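Local coordinates for protein (tenascin) (Gallus gallus, PDB 1QR4) that probably serves adhesion in the extracellular matrix, here as a segment of two fibronectin type III domains that spans heparin- and contactin-binding regions, at residues 28-31 and 32-36; 52-55 and 56-59. All coordinates share one frame; numbering follows the deposited sequence.

Contact 1: 28-31 and 32-36; sequences RRPV and AKFDR
A32 and P30 are joined through a water molecule, which donates to both A32 O and P30 O at 3.0 Å each. R29 completes the bridge, its NE donating to the same water at 3.0 Å, so that one solvent molecule ties an arginine side chain to two carbonyls of the loop. K33, the next residue, sets off away from 28-31 at its CB and belongs to the putative heparin-binding site. F34 turns back. With CG placed between the backbone N and the carbonyl carbon (chi1 79°), its ring is brought to the proline, where F34 CE1 lies 3.5 Å from P30 CD and 3.7 Å from P30 CG. The two side chains cross at about a right angle, while R29 CG comes to the ring's edge, 4.3 Å from F34 CE1. Y37 meets F34 edge-to-face, and A77 of strand 70-78 also touches it. D35 and R36 then face E78 together as a classic beta bulge, by which the chain enters strand 36-42. The loop between strands 22-28 and 36-42 thus combines apolar proline-phenylalanine packing with a water bridge, and leaves K33 exposed, as its place in a putative heparin-binding site would need.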
loop_
_atom_site.group_PDB
_atom_site.type_symbol
_atom_site.label_atom_id
_atom_site.label_comp_id
_atom_site.label_asym_id
_atom_site.label_seq_id
_atom_site.Cartn_x
_atom_site.Cartn_y
_atom_site.Cartn_z
ATOM N N ARG A 28 19.052 -9.713 -11.319
ATOM C CA ARG A 28 20.421 -10.127 -11.539
ATOM C C ARG A 28 21.041 -9.298 -12.635
ATOM O O ARG A 28 20.384 -8.958 -13.617
ATOM C CB ARG A 28 20.516 -11.593 -11.907
ATOM C CG ARG A 28 20.842 -12.470 -10.742
ATOM C CD ARG A 28 21.572 -13.690 -11.213
ATOM N NE ARG A 28 21.758 -14.659 -10.139
ATOM C CZ ARG A 28 20.768 -15.191 -9.419
ATOM N NH1 ARG A 28 19.496 -14.847 -9.642
ATOM N NH2 ARG A 28 21.055 -16.090 -8.481
ATOM N N ARG A 29 22.310 -8.968 -12.451
ATOM C CA ARG A 29 23.049 -8.170 -13.411
ATOM C C ARG A 29 23.409 -9.032 -14.618
ATOM O O ARG A 29 23.555 -10.247 -14.491
ATOM C CB ARG A 29 24.324 -7.672 -12.746
ATOM C CG ARG A 29 25.295 -6.912 -13.629
ATOM C CD ARG A 29 26.598 -6.703 -12.854
ATOM N NE ARG A 29 27.596 -5.969 -13.619
ATOM C CZ ARG A 29 28.157 -4.830 -13.226
ATOM N NH1 ARG A 29 27.827 -4.280 -12.061
ATOM N NH2 ARG A 29 29.031 -4.223 -14.021
ATOM N N PRO A 30 23.453 -8.420 -15.818
ATOM C CA PRO A 30 23.794 -9.062 -17.091
ATOM C C PRO A 30 25.270 -9.482 -17.112
ATOM O O PRO A 30 26.118 -8.849 -16.487
ATOM C CB PRO A 30 23.556 -7.945 -18.098
ATOM C CG PRO A 30 22.452 -7.162 -17.475
ATOM C CD PRO A 30 22.904 -7.073 -16.055
ATOM N N VAL A 31 25.563 -10.571 -17.808
ATOM C CA VAL A 31 26.928 -11.062 -17.909
ATOM C C VAL A 31 27.682 -10.209 -18.923
ATOM O O VAL A 31 28.885 -9.993 -18.798
ATOM C CB VAL A 31 26.950 -12.537 -18.348
ATOM C CG1 VAL A 31 28.375 -13.028 -18.461
ATOM C CG2 VAL A 31 26.174 -13.400 -17.353
ATOM N N ALA A 32 26.945 -9.674 -19.893
ATOM C CA ALA A 32 27.529 -8.847 -20.941
ATOM C C ALA A 32 27.903 -7.449 -20.487
ATOM O O ALA A 32 27.345 -6.911 -19.535
ATOM C CB ALA A 32 26.587 -8.768 -22.137
ATOM N N LYS A 33 28.865 -6.864 -21.180
ATOM C CA LYS A 33 29.298 -5.517 -20.868
ATOM C C LYS A 33 28.165 -4.586 -21.283
ATOM O O LYS A 33 27.560 -4.794 -22.336
ATOM C CB LYS A 33 30.593 -5.210 -21.636
ATOM C CG LYS A 33 30.549 -5.443 -23.154
ATOM C CD LYS A 33 30.165 -4.171 -23.905
ATOM C CE LYS A 33 30.074 -4.384 -25.408
ATOM N NZ LYS A 33 29.597 -3.148 -26.092
ATOM N N PHE A 34 27.791 -3.639 -20.424
ATOM C CA PHE A 34 26.727 -2.711 -20.802
ATOM C C PHE A 34 26.834 -1.310 -20.242
ATOM O O PHE A 34 27.692 -1.027 -19.415
ATOM C CB PHE A 34 25.326 -3.302 -20.586
ATOM C CG PHE A 34 24.848 -3.272 -19.171
ATOM C CD1 PHE A 34 25.205 -4.276 -18.281
ATOM C CD2 PHE A 34 23.992 -2.263 -18.738
ATOM C CE1 PHE A 34 24.714 -4.275 -16.981
ATOM C CE2 PHE A 34 23.497 -2.257 -17.441
ATOM C CZ PHE A 34 23.860 -3.265 -16.564
ATOM N N ASP A 35 25.963 -0.435 -20.729
ATOM C CA ASP A 35 25.940 0.979 -20.359
ATOM C C ASP A 35 25.183 1.350 -19.094
ATOM O O ASP A 35 25.721 1.984 -18.183
ATOM C CB ASP A 35 25.338 1.784 -21.512
ATOM C CG ASP A 35 26.352 2.644 -22.225
ATOM O OD1 ASP A 35 27.577 2.393 -22.090
ATOM O OD2 ASP A 35 25.902 3.575 -22.930
ATOM N N ARG A 36 23.891 1.055 -19.121
ATOM C CA ARG A 36 22.999 1.345 -18.024
ATOM C C ARG A 36 21.737 0.525 -18.209
ATOM O O ARG A 36 21.664 -0.319 -19.091
ATOM C CB ARG A 36 22.676 2.836 -17.999
ATOM C CG ARG A 36 22.238 3.400 -19.329
ATOM C CD ARG A 36 22.228 4.920 -19.267
ATOM N NE ARG A 36 22.136 5.538 -20.589
ATOM C CZ ARG A 36 23.140 6.162 -21.204
ATOM N NH1 ARG A 36 24.333 6.263 -20.620
ATOM N NH2 ARG A 36 22.953 6.675 -22.416
HETATM O O HOH W 1 27.596 -6.192 -16.631
#

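Contact 2: 52-55 and 56-59; sequences EIPV and DSTS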
loop_
_atom_site.group_PDB
_atom_site.type_symbol
_atom_site.label_atom_id
_atom_site.label_comp_id
_atom_site.label_asym_id
_atom_site.label_seq_id
_atom_site.Cartn_x
_atom_site.Cartn_y
_atom_site.Cartn_z
ATOM N N GLU A 52 16.495 5.666 -15.862
ATOM C CA GLU A 52 17.746 5.000 -16.163
ATOM C C GLU A 52 18.380 4.646 -14.825
ATOM O O GLU A 52 18.419 5.457 -13.907
ATOM C CB GLU A 52 18.659 5.900 -16.993
ATOM C CG GLU A 52 18.071 6.291 -18.343
ATOM C CD GLU A 52 19.115 6.840 -19.301
ATOM O OE1 GLU A 52 19.737 7.883 -18.993
ATOM O OE2 GLU A 52 19.315 6.221 -20.370
ATOM N N ILE A 53 18.851 3.416 -14.712
ATOM C CA ILE A 53 19.447 2.935 -13.484
ATOM C C ILE A 53 20.926 2.616 -13.710
ATOM O O ILE A 53 21.295 2.033 -14.728
ATOM C CB ILE A 53 18.633 1.724 -12.979
ATOM C CG1 ILE A 53 17.161 2.153 -12.837
ATOM C CG2 ILE A 53 19.188 1.194 -11.652
ATOM C CD1 ILE A 53 16.199 1.052 -12.510
ATOM N N PRO A 54 21.796 3.053 -12.779
ATOM C CA PRO A 54 23.250 2.862 -12.803
ATOM C C PRO A 54 23.631 1.401 -12.955
ATOM O O PRO A 54 22.999 0.539 -12.358
ATOM C CB PRO A 54 23.673 3.350 -11.423
ATOM C CG PRO A 54 22.642 4.345 -11.072
ATOM C CD PRO A 54 21.383 3.685 -11.514
ATOM N N VAL A 55 24.702 1.135 -13.694
ATOM C CA VAL A 55 25.164 -0.232 -13.900
ATOM C C VAL A 55 25.475 -0.981 -12.609
ATOM O O VAL A 55 25.464 -2.210 -12.577
ATOM C CB VAL A 55 26.416 -0.269 -14.774
ATOM C CG1 VAL A 55 26.032 -0.123 -16.206
ATOM C CG2 VAL A 55 27.349 0.844 -14.389
ATOM N N ASP A 56 25.726 -0.242 -11.539
ATOM C CA ASP A 56 26.066 -0.844 -10.257
ATOM C C ASP A 56 24.893 -1.236 -9.358
ATOM O O ASP A 56 25.098 -1.663 -8.220
ATOM C CB ASP A 56 27.024 0.082 -9.502
ATOM C CG ASP A 56 26.561 1.544 -9.510
ATOM O OD1 ASP A 56 26.873 2.242 -10.507
ATOM O OD2 ASP A 56 25.887 1.989 -8.538
ATOM N N SER A 57 23.667 -1.116 -9.857
ATOM C CA SER A 57 22.504 -1.473 -9.050
ATOM C C SER A 57 21.868 -2.814 -9.425
ATOM O O SER A 57 21.844 -3.205 -10.596
ATOM C CB SER A 57 21.422 -0.384 -9.131
ATOM O OG SER A 57 21.980 0.914 -9.040
ATOM N N THR A 58 21.373 -3.520 -8.412
ATOM C CA THR A 58 20.667 -4.772 -8.622
ATOM C C THR A 58 19.387 -4.678 -7.799
ATOM O O THR A 58 18.620 -5.635 -7.676
ATOM C CB THR A 58 21.493 -5.983 -8.197
ATOM O OG1 THR A 58 21.870 -5.859 -6.826
ATOM C CG2 THR A 58 22.728 -6.101 -9.065
ATOM N N SER A 59 19.150 -3.470 -7.291
ATOM C CA SER A 59 18.002 -3.153 -6.454
ATOM C C SER A 59 17.658 -1.684 -6.668
ATOM O O SER A 59 18.543 -0.862 -6.928
ATOM C CB SER A 59 18.361 -3.384 -4.990
ATOM O OG SER A 59 17.202 -3.360 -4.188
HETATM O O HOH W 2 24.128 -4.424 -11.648
#
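S57 meets both I53 and P54, and its short side chain can be followed atom by atom. S57 CB rests 3.7 Å from I53 CG2, a van der Waals touch to a residue of strand 48-53; I53 in turn packs on Y37 and L39 of the neighbouring strand. One bond further out, OG stands beside the backbone N of its own residue (chi1 -43°), which brings it over P54. There S57 OG makes a weak hydrogen bond to P54 O at 3.5 Å and lies 3.8 Å from P54 CD on the pyrrolidine ring. The same carbonyl takes the main bond of the turn: S57 N donates to P54 O at 3.1 Å, with an N-H...O angle of 159°, from above the carbonyl plane. This closes a type I beta turn from P54 to S57. On the corner of the turn, D56 has its CG between the backbone N and the carbonyl carbon (chi1 47°), and the carboxylate leans toward the proline, with D56 OD1 3.5 Å from P54 CB. A water adds a further link, donating to V55 O at 2.7 Å and to S57 O at 2.8 Å. One carbonyl thus takes a sound backbone bond and a weak hydroxyl bond, and the water joins two more, so the turn is held mainly by its backbone bond, with isoleucine and proline supplying the apolar side.

In the fold
Contact 1 comes first along the chain, in the loop between strands 22-28 and 36-42; contact 2 follows and runs from strand 48-53 into the turn toward strand 59-63. Both belong to the first of the fragment's two fibronectin type III domains, and their centres are 10 Å apart. Strands 36-42 and 48-53 are antiparallel neighbours in one four-stranded sheet, which brings the two loops together. They meet through a salt bridge, R36 NE to E52 OE2 at 2.9 Å, although E52 is poorly ordered, and through F34 CE2 against V55 CG1 at 3.5 Å. The loops are thus packed as neighbours at one end of the domain, and contact 1 carries K33 of the putative heparin-binding site.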